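Local coordinates for MS5a (Brassica napus, PDB 6L77), which is a meiosis-related plant protein built from cystatin-like folds, whose molecular role is not established but which has been linked to enhancement of papain, at residues Lys15-Val20 with Val50-Thr55; Asp9-Val14 with Glu39-Val44; Glu116-Ala119 with Phe124-Lys127; Tyr126-Ser131 with Thr178-Leu183. All coordinates share one frame; numbering follows the deposited sequence.

How the contacts relate
From the N terminus, helix 12-29 opens two loops that cross: residues 9-14 reach strand 34-45 in contact 2, and 15-20 reach strand 49-60 in contact 1. These strands are sheet neighbours, so the two contacts touch, with probable backbone hydrogen bonds from Val42 N to Asn53 O and from Thr55 N to Lys40 O. Contacts 3 and 4 follow on the other side of the chain's centre. Contact 3 closes a short turn from helix 115-119 to edge strand 124-127; contact 4 starts on that strand, sharing Tyr126 and Lys127, and closes a much longer loop to helix 176-181. All four reach one antiparallel sheet, contact 2 at one outermost strand, contacts 3 and 4 at the other.

Contact 1: residues Lys15-Val20 with Val50-Thr55; sequences KLYATV and VSYNIT
Tyr17 brings one edge of its ring, through CD2 and CE2, against the ring of Tyr52 in an offset edge-to-face pair. The centroids lie 5.7 Å apart with the planes at 64°, and Tyr17 CD2 comes within 3.9 Å of Tyr52 CD1. At the base of the Tyr17 side chain, Ile54 uses the end of its longer branch: CD1 stands 3.7 Å from Tyr17 CB and also packs beside the start of Ala18, while CG2 lies 4.4 Å from Ala18 CB. A small alanine suits this place, since here the helix comes closest to the strand, with Ala18 and Ile54 CA atoms 6.8 Å apart. Ile54 carries CG1 beside its backbone N (chi1 -57°), and the extended second torsion carries CD1 on to the helix. Further out, the phenol end of Tyr17 is fixed by a hydrogen bond from its OH to Gln75 OE1, so a polar group in a buried place is satisfied, and Phe83 meets its ring. Tyr52 also rests on Val13 and Val14 of the same helix. The segment axes cross at -75° and approach to 9.3 Å, a long helix laid steeply over an antiparallel sheet, as in the cystatin-like fold.

Contact 2: residues Asp9-Val14 with Glu39-Val44; sequences DCPLVV and EKYVVV
Where helix 12-29 begins over the outermost strand 34-45 of the cystatin-like sheet, Val14 and Pro11 close on the ring of Tyr41. Val14 CG2 sits almost exactly over the ring centre, 3.7 Å from the centroid and 4° off the normal, a CH-pi contact in which one methyl meets all six ring carbons about equally. The second branch, CG1, lies 3.9 Å from Tyr41 CD1, so the beta-branched side chain spreads both methyls along the ring. Pro11 comes to the phenol end instead: its CG is 3.2 Å from Tyr41 OH, and its CD is 4.0 Å from Tyr41 CE1. Tyr41 holds CG between its backbone N and carbonyl carbon (chi1 63°), from where the ring reaches across to the helix start. Proline suits the entry to a helix, since its ring restricts phi, and it offers a rigid apolar surface to the phenol. With alanine at Tyr41 the Val14 methyls and the Pro11 ring would probably lose their partner, and a gap would open under the start of the helix. Ile38 of the same strand also touches Val14. This packing of the helix start on an edge strand is consistent with the helix-over-sheet layout of the cystatin-like fold.

Contact 3: residues Glu116-Ala119 with Phe124-Lys127; sequences EAFA and FLYK
Phe118 is sandwiched between Leu125 and Lys127, two side chains of edge strand 124-127 in the antiparallel cystatin-like sheet, where the chain turns back after helix 115-119. The close-packed part centres on Leu125. Its CB lies 3.7 Å from Phe118 CE1, and its CD2 stands over one face of the ring, 4.2 Å from the centroid, in a CH-pi contact. Leu125 CD1 meanwhile reaches the backbone at Ala117 O, 3.7 Å away, and the small Ala117 lets the branched leucine nestle against the helix. Pro113 touches both Phe118 and Leu125, and Val167 of the next strand also supports the leucine. The opposite face is the solvent side, yet the exposed Lys127 still lies close on it, its extended chain crossing the ring with CE 3.4 Å from Phe118 CE1. Lysine suits this border, its methylenes packing on the aromatic face while the ammonium stays at the surface. A serine in place of Phe118 would probably take the aromatic cover from one side of Leu125 and leave the Lys127 chain and its charge without the ring they lie on. The charge itself makes a cation-pi contact, Lys127 NZ standing 4.6 Å from the Phe118 centroid and only 7° off the ring normal.

Contact 4: residues Tyr126-Ser131 with Thr178-Leu183; sequences YKMQKS and TVLKSL
Val179 presses one methyl, CG2, onto a face of the Tyr126 ring, over its centre, 3.6 Å from the centroid and 11° off the normal: a CH-pi contact. With CG2 beside the backbone N and CG1 anti to it (chi1 -180°), the valine serves two partners, CG2 for the ring and CG1 for Met128. The remaining contacts across the interface are apolar. Met128, modelled as selenomethionine, sets its terminal CE 3.7 Å from Val179 CG1 and 3.9 Å from Leu180 CG, the Met128 and Leu180 side chains meeting tip to tip. Methionine's unbranched, flexible chain suits this place because its bend at chi2 (-48°) helps steer the methyl into the angle between two helix residues. The contact thus packs the short helix 176-181 against edge strand 124-127 of the antiparallel cystatin-like sheet and the residue that follows it, and Val168 of the adjoining strand touches both Met128 and Val179. Among hydrogen bonds, the Tyr126 hydroxyl bonds to Val174 O, which fixes the far end of the ring. Gln129, the N-cap of helix 130-135, accepts from Ser131 N through OE1 at 3.1 Å, with the donor above the carbonyl plane. Ser182 N and OG both donate to Thr178 O, from opposite faces of its plane.

Contact 1: residues Lys15-Val20 with Val50-Thr55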
# COMPACT_ATOMS: atom_id res chain seq x y z
N LYS A 15 6.00 -11.11 -1.80
CA LYS A 15 6.34 -10.15 -2.84
C LYS A 15 5.68 -8.80 -2.56
O LYS A 15 6.32 -7.75 -2.70
CB LYS A 15 5.90 -10.68 -4.20
CG LYS A 15 6.22 -9.72 -5.34
CD LYS A 15 5.77 -10.27 -6.68
CE LYS A 15 5.82 -9.19 -7.75
NZ LYS A 15 5.32 -9.72 -9.05
N LEU A 16 4.42 -8.81 -2.12
CA LEU A 16 3.75 -7.55 -1.83
C LEU A 16 4.40 -6.82 -0.65
O LEU A 16 4.62 -5.61 -0.71
CB LEU A 16 2.26 -7.80 -1.56
CG LEU A 16 1.42 -8.25 -2.76
CD1 LEU A 16 0.02 -8.69 -2.33
CD2 LEU A 16 1.33 -7.17 -3.82
N TYR A 17 4.76 -7.55 0.41
CA TYR A 17 5.41 -6.89 1.54
C TYR A 17 6.81 -6.40 1.17
O TYR A 17 7.25 -5.35 1.65
CB TYR A 17 5.48 -7.82 2.75
CG TYR A 17 4.14 -7.97 3.43
CD1 TYR A 17 3.14 -7.03 3.22
CD2 TYR A 17 3.86 -9.04 4.27
CE1 TYR A 17 1.89 -7.14 3.83
CE2 TYR A 17 2.61 -9.17 4.89
CZ TYR A 17 1.63 -8.21 4.66
OH TYR A 17 0.39 -8.31 5.25
N ALA A 18 7.53 -7.15 0.33
CA ALA A 18 8.80 -6.63 -0.18
C ALA A 18 8.59 -5.32 -0.93
O ALA A 18 9.39 -4.38 -0.81
CB ALA A 18 9.46 -7.66 -1.09
N THR A 19 7.54 -5.24 -1.74
CA THR A 19 7.30 -4.03 -2.50
C THR A 19 6.86 -2.88 -1.59
O THR A 19 7.21 -1.72 -1.84
CB THR A 19 6.25 -4.33 -3.57
OG1 THR A 19 6.68 -5.46 -4.33
CG2 THR A 19 6.03 -3.13 -4.50
N VAL A 20 6.12 -3.19 -0.53
CA VAL A 20 5.80 -2.17 0.47
C VAL A 20 7.08 -1.63 1.10
O VAL A 20 7.22 -0.41 1.30
CB VAL A 20 4.87 -2.76 1.55
CG1 VAL A 20 4.76 -1.79 2.75
CG2 VAL A 20 3.50 -3.02 0.95
N VAL A 50 2.41 -13.58 11.85
CA VAL A 50 2.36 -12.24 12.44
C VAL A 50 3.59 -11.41 12.12
O VAL A 50 3.53 -10.17 12.27
CB VAL A 50 2.15 -12.31 13.97
CG1 VAL A 50 0.77 -12.82 14.29
CG2 VAL A 50 3.21 -13.22 14.61
N SER A 51 4.69 -12.01 11.67
CA SER A 51 5.84 -11.21 11.29
C SER A 51 6.57 -11.85 10.13
O SER A 51 6.75 -13.07 10.09
CB SER A 51 6.80 -11.00 12.46
OG SER A 51 7.44 -12.20 12.79
N TYR A 52 7.00 -11.01 9.20
CA TYR A 52 7.81 -11.40 8.06
C TYR A 52 9.11 -10.61 8.12
O TYR A 52 9.08 -9.39 8.27
CB TYR A 52 7.10 -11.11 6.73
CG TYR A 52 5.99 -12.07 6.39
CD1 TYR A 52 4.70 -11.86 6.87
CD2 TYR A 52 6.23 -13.20 5.62
CE1 TYR A 52 3.68 -12.75 6.56
CE2 TYR A 52 5.22 -14.09 5.31
CZ TYR A 52 3.95 -13.86 5.78
OH TYR A 52 2.96 -14.75 5.47
N ASN A 53 10.23 -11.31 8.05
CA ASN A 53 11.54 -10.69 7.90
C ASN A 53 12.04 -11.16 6.55
O ASN A 53 12.39 -12.33 6.39
CB ASN A 53 12.48 -11.10 9.04
CG ASN A 53 13.93 -10.67 8.82
OD1 ASN A 53 14.24 -9.81 7.99
ND2 ASN A 53 14.84 -11.29 9.56
N ILE A 54 12.05 -10.25 5.57
CA ILE A 54 12.26 -10.59 4.17
C ILE A 54 13.60 -10.02 3.74
O ILE A 54 13.88 -8.83 3.96
CB ILE A 54 11.13 -10.03 3.29
CG1 ILE A 54 9.78 -10.55 3.75
CG2 ILE A 54 11.38 -10.36 1.80
CD1 ILE A 54 8.60 -9.72 3.18
N THR A 55 14.42 -10.85 3.12
CA THR A 55 15.66 -10.43 2.51
C THR A 55 15.45 -10.45 1.00
O THR A 55 15.15 -11.50 0.42
CB THR A 55 16.81 -11.35 2.91
OG1 THR A 55 16.93 -11.36 4.34
CG2 THR A 55 18.13 -10.87 2.28

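Contact 2: residues Asp9-Val14 with Glu39-Val44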
# COMPACT_ATOMS: atom_id res chain seq x y z
N ASP A 9 7.97 -21.31 -6.03
CA ASP A 9 8.17 -19.87 -6.15
C ASP A 9 7.68 -19.14 -4.90
O ASP A 9 7.22 -19.76 -3.94
CB ASP A 9 7.47 -19.32 -7.39
CG ASP A 9 6.09 -19.92 -7.60
OD1 ASP A 9 5.58 -20.58 -6.68
OD2 ASP A 9 5.52 -19.74 -8.70
N CYS A 10 7.77 -17.83 -4.93
CA CYS A 10 7.57 -16.97 -3.77
C CYS A 10 6.09 -16.69 -3.55
O CYS A 10 5.39 -16.34 -4.50
CB CYS A 10 8.33 -15.67 -3.97
SG CYS A 10 8.29 -14.59 -2.55
N PRO A 11 5.58 -16.82 -2.32
CA PRO A 11 4.18 -16.46 -2.06
C PRO A 11 3.91 -14.99 -2.37
O PRO A 11 4.75 -14.12 -2.13
CB PRO A 11 4.00 -16.74 -0.56
CG PRO A 11 5.09 -17.72 -0.23
CD PRO A 11 6.24 -17.39 -1.13
N LEU A 12 2.71 -14.72 -2.88
CA LEU A 12 2.38 -13.36 -3.29
C LEU A 12 2.48 -12.38 -2.12
O LEU A 12 2.93 -11.25 -2.30
CB LEU A 12 0.98 -13.32 -3.91
CG LEU A 12 0.47 -11.96 -4.40
CD1 LEU A 12 1.48 -11.28 -5.31
CD2 LEU A 12 -0.87 -12.12 -5.12
N VAL A 13 2.09 -12.80 -0.91
CA VAL A 13 2.12 -11.87 0.22
C VAL A 13 3.54 -11.39 0.48
O VAL A 13 3.76 -10.22 0.83
CB VAL A 13 1.48 -12.50 1.48
CG1 VAL A 13 2.29 -13.69 2.00
CG2 VAL A 13 1.33 -11.46 2.58
N VAL A 14 4.53 -12.27 0.29
CA VAL A 14 5.92 -11.87 0.52
C VAL A 14 6.36 -10.86 -0.54
O VAL A 14 7.04 -9.88 -0.23
CB VAL A 14 6.83 -13.11 0.55
CG1 VAL A 14 8.27 -12.70 0.67
CG2 VAL A 14 6.44 -14.01 1.72
N GLU A 39 15.24 -13.34 -1.83
CA GLU A 39 16.24 -14.36 -1.50
C GLU A 39 15.75 -15.31 -0.42
O GLU A 39 15.96 -16.53 -0.51
CB GLU A 39 17.54 -13.70 -1.01
CG GLU A 39 18.38 -13.06 -2.08
CD GLU A 39 19.36 -14.02 -2.73
OE1 GLU A 39 19.24 -15.24 -2.51
OE2 GLU A 39 20.25 -13.55 -3.47
N LYS A 40 15.14 -14.78 0.63
CA LYS A 40 14.68 -15.63 1.71
C LYS A 40 13.76 -14.81 2.58
O LYS A 40 13.78 -13.58 2.53
CB LYS A 40 15.83 -16.18 2.55
CG LYS A 40 16.69 -15.13 3.21
CD LYS A 40 17.40 -15.74 4.42
CE LYS A 40 18.41 -14.79 5.03
NZ LYS A 40 18.91 -15.27 6.34
N TYR A 41 12.93 -15.50 3.36
CA TYR A 41 12.14 -14.80 4.35
C TYR A 41 11.95 -15.72 5.55
O TYR A 41 12.07 -16.94 5.43
CB TYR A 41 10.79 -14.32 3.79
CG TYR A 41 9.86 -15.43 3.33
CD1 TYR A 41 9.96 -15.96 2.06
CD2 TYR A 41 8.86 -15.93 4.17
CE1 TYR A 41 9.11 -16.94 1.63
CE2 TYR A 41 8.01 -16.92 3.74
CZ TYR A 41 8.14 -17.42 2.46
OH TYR A 41 7.32 -18.41 2.01
N VAL A 42 11.74 -15.10 6.70
CA VAL A 42 11.51 -15.81 7.95
C VAL A 42 10.16 -15.36 8.47
O VAL A 42 9.90 -14.15 8.56
CB VAL A 42 12.60 -15.53 8.99
CG1 VAL A 42 12.35 -16.36 10.27
CG2 VAL A 42 13.98 -15.83 8.41
N VAL A 43 9.29 -16.30 8.80
CA VAL A 43 7.96 -15.92 9.24
C VAL A 43 7.67 -16.55 10.59
O VAL A 43 7.95 -17.73 10.82
CB VAL A 43 6.88 -16.23 8.19
CG1 VAL A 43 7.00 -17.59 7.65
CG2 VAL A 43 5.46 -15.97 8.71
N VAL A 44 7.15 -15.73 11.51
CA VAL A 44 6.76 -16.16 12.84
C VAL A 44 5.25 -16.34 12.82
O VAL A 44 4.53 -15.43 12.39
CB VAL A 44 7.20 -15.15 13.91
CG1 VAL A 44 6.72 -15.57 15.29
CG2 VAL A 44 8.71 -14.98 13.89

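Contact 3: residues Glu116-Ala119 with Phe124-Lys127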
# COMPACT_ATOMS: atom_id res chain seq x y z
N GLU A 116 -20.72 16.39 0.37
CA GLU A 116 -20.64 17.28 1.52
C GLU A 116 -19.27 17.20 2.20
O GLU A 116 -18.84 18.18 2.82
CB GLU A 116 -21.76 16.98 2.53
CG GLU A 116 -22.62 15.79 2.16
CD GLU A 116 -23.27 15.17 3.37
OE1 GLU A 116 -22.91 15.56 4.50
OE2 GLU A 116 -24.13 14.29 3.19
N ALA A 117 -18.57 16.08 2.06
CA ALA A 117 -17.21 15.99 2.58
C ALA A 117 -16.27 16.93 1.82
O ALA A 117 -15.42 17.60 2.43
CB ALA A 117 -16.71 14.55 2.50
N PHE A 118 -16.42 17.01 0.50
CA PHE A 118 -15.64 17.97 -0.28
C PHE A 118 -15.97 19.40 0.11
O PHE A 118 -15.07 20.25 0.22
CB PHE A 118 -15.88 17.75 -1.77
CG PHE A 118 -15.43 16.41 -2.25
CD1 PHE A 118 -14.11 16.21 -2.63
CD2 PHE A 118 -16.30 15.34 -2.32
CE1 PHE A 118 -13.67 14.96 -3.06
CE2 PHE A 118 -15.87 14.10 -2.76
CZ PHE A 118 -14.55 13.91 -3.13
N ALA A 119 -17.26 19.70 0.34
CA ALA A 119 -17.66 21.06 0.68
C ALA A 119 -17.26 21.46 2.10
O ALA A 119 -17.22 22.65 2.40
CB ALA A 119 -19.18 21.22 0.51
N PHE A 124 -9.68 18.00 3.81
CA PHE A 124 -8.85 18.26 2.63
C PHE A 124 -8.81 17.02 1.75
O PHE A 124 -8.09 16.07 2.04
CB PHE A 124 -7.47 18.71 3.08
CG PHE A 124 -7.54 19.79 4.10
CD1 PHE A 124 -8.07 21.02 3.75
CD2 PHE A 124 -7.20 19.55 5.42
CE1 PHE A 124 -8.19 22.03 4.68
CE2 PHE A 124 -7.33 20.55 6.36
CZ PHE A 124 -7.83 21.80 5.99
N LEU A 125 -9.58 17.04 0.66
CA LEU A 125 -9.74 15.90 -0.23
C LEU A 125 -9.20 16.23 -1.61
O LEU A 125 -9.43 17.33 -2.13
CB LEU A 125 -11.22 15.47 -0.32
CG LEU A 125 -11.72 14.78 0.96
CD1 LEU A 125 -12.21 15.80 1.96
CD2 LEU A 125 -12.82 13.78 0.65
N TYR A 126 -8.50 15.27 -2.21
CA TYR A 126 -7.82 15.47 -3.49
C TYR A 126 -8.36 14.46 -4.48
O TYR A 126 -8.09 13.26 -4.35
CB TYR A 126 -6.30 15.33 -3.32
CG TYR A 126 -5.73 16.33 -2.34
CD1 TYR A 126 -5.89 16.16 -0.97
CD2 TYR A 126 -5.05 17.46 -2.79
CE1 TYR A 126 -5.40 17.10 -0.07
CE2 TYR A 126 -4.55 18.39 -1.89
CZ TYR A 126 -4.72 18.19 -0.53
OH TYR A 126 -4.24 19.10 0.39
N LYS A 127 -9.13 14.94 -5.46
CA LYS A 127 -9.63 14.10 -6.55
C LYS A 127 -8.52 13.94 -7.57
O LYS A 127 -8.18 14.89 -8.30
CB LYS A 127 -10.86 14.72 -7.21
CG LYS A 127 -12.05 14.98 -6.29
CD LYS A 127 -13.25 15.47 -7.11
CE LYS A 127 -14.34 16.08 -6.23
NZ LYS A 127 -15.54 16.52 -7.01

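Contact 4: residues Tyr126-Ser131 with Thr178-Leu183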
# COMPACT_ATOMS: atom_id res chain seq x y z
N TYR A 126 -8.50 15.27 -2.21
CA TYR A 126 -7.82 15.47 -3.49
C TYR A 126 -8.36 14.46 -4.48
O TYR A 126 -8.09 13.26 -4.35
CB TYR A 126 -6.30 15.33 -3.32
CG TYR A 126 -5.73 16.33 -2.34
CD1 TYR A 126 -5.89 16.16 -0.97
CD2 TYR A 126 -5.05 17.46 -2.79
CE1 TYR A 126 -5.40 17.10 -0.07
CE2 TYR A 126 -4.55 18.39 -1.89
CZ TYR A 126 -4.72 18.19 -0.53
OH TYR A 126 -4.24 19.10 0.39
N LYS A 127 -9.13 14.94 -5.46
CA LYS A 127 -9.63 14.10 -6.55
C LYS A 127 -8.52 13.94 -7.57
O LYS A 127 -8.18 14.89 -8.30
CB LYS A 127 -10.86 14.72 -7.21
CG LYS A 127 -12.05 14.98 -6.29
CD LYS A 127 -13.25 15.47 -7.11
CE LYS A 127 -14.34 16.08 -6.23
NZ LYS A 127 -15.54 16.52 -7.01
N MSE A 128 -7.95 12.74 -7.65
CA MSE A 128 -6.78 12.51 -8.49
C MSE A 128 -7.16 12.34 -9.95
O MSE A 128 -8.25 11.87 -10.27
CB MSE A 128 -6.03 11.27 -8.01
CG MSE A 128 -5.38 11.43 -6.63
SE MSE A 128 -4.37 13.13 -6.48
CE MSE A 128 -3.82 12.96 -4.59
N GLN A 129 -6.26 12.78 -10.82
CA GLN A 129 -6.38 12.57 -12.26
C GLN A 129 -5.64 11.30 -12.63
O GLN A 129 -4.76 10.84 -11.91
CB GLN A 129 -5.81 13.77 -13.03
CG GLN A 129 -6.21 13.84 -14.50
CD GLN A 129 -5.03 14.17 -15.41
OE1 GLN A 129 -4.53 13.30 -16.14
NE2 GLN A 129 -4.60 15.42 -15.39
N LYS A 130 -6.01 10.72 -13.78
CA LYS A 130 -5.35 9.50 -14.25
C LYS A 130 -3.84 9.65 -14.27
O LYS A 130 -3.12 8.73 -13.85
CB LYS A 130 -5.87 9.16 -15.65
CG LYS A 130 -5.41 7.83 -16.22
CD LYS A 130 -6.38 7.43 -17.34
CE LYS A 130 -6.04 6.06 -17.91
NZ LYS A 130 -4.73 6.07 -18.61
N SER A 131 -3.34 10.80 -14.73
CA SER A 131 -1.90 11.02 -14.73
C SER A 131 -1.33 10.97 -13.32
O SER A 131 -0.21 10.50 -13.13
CB SER A 131 -1.56 12.36 -15.39
OG SER A 131 -2.06 13.44 -14.61
N THR A 178 2.63 17.21 -2.60
CA THR A 178 2.97 16.65 -1.29
C THR A 178 2.13 15.42 -0.99
O THR A 178 2.63 14.43 -0.45
CB THR A 178 2.77 17.71 -0.21
OG1 THR A 178 3.65 18.81 -0.48
CG2 THR A 178 3.05 17.15 1.17
N VAL A 179 0.84 15.46 -1.34
CA VAL A 179 -0.03 14.31 -1.08
C VAL A 179 0.50 13.07 -1.78
O VAL A 179 0.44 11.96 -1.24
CB VAL A 179 -1.47 14.64 -1.50
CG1 VAL A 179 -2.39 13.47 -1.23
CG2 VAL A 179 -1.98 15.88 -0.75
N LEU A 180 1.00 13.23 -3.00
CA LEU A 180 1.42 12.09 -3.82
C LEU A 180 2.85 11.63 -3.55
O LEU A 180 3.14 10.44 -3.72
CB LEU A 180 1.29 12.45 -5.30
CG LEU A 180 -0.15 12.59 -5.79
CD1 LEU A 180 -0.22 13.51 -7.03
CD2 LEU A 180 -0.68 11.20 -6.11
N LYS A 181 3.75 12.54 -3.17
CA LYS A 181 5.18 12.23 -3.16
C LYS A 181 5.81 12.13 -1.77
O LYS A 181 6.92 11.62 -1.66
CB LYS A 181 5.96 13.28 -3.97
CG LYS A 181 5.67 13.28 -5.47
CD LYS A 181 6.57 14.27 -6.20
CE LYS A 181 6.06 14.58 -7.60
NZ LYS A 181 6.13 13.41 -8.52
N SER A 182 5.16 12.63 -0.73
CA SER A 182 5.75 12.58 0.61
C SER A 182 5.08 11.48 1.43
O SER A 182 3.88 11.25 1.33
CB SER A 182 5.62 13.91 1.33
OG SER A 182 4.33 14.06 1.88
N LEU A 183 5.88 10.83 2.28
CA LEU A 183 5.38 9.73 3.12
C LEU A 183 4.71 10.32 4.36
O LEU A 183 5.28 10.41 5.44
CB LEU A 183 6.53 8.79 3.47
CG LEU A 183 6.05 7.48 4.09
CD1 LEU A 183 5.26 6.72 3.05
CD2 LEU A 183 7.25 6.68 4.59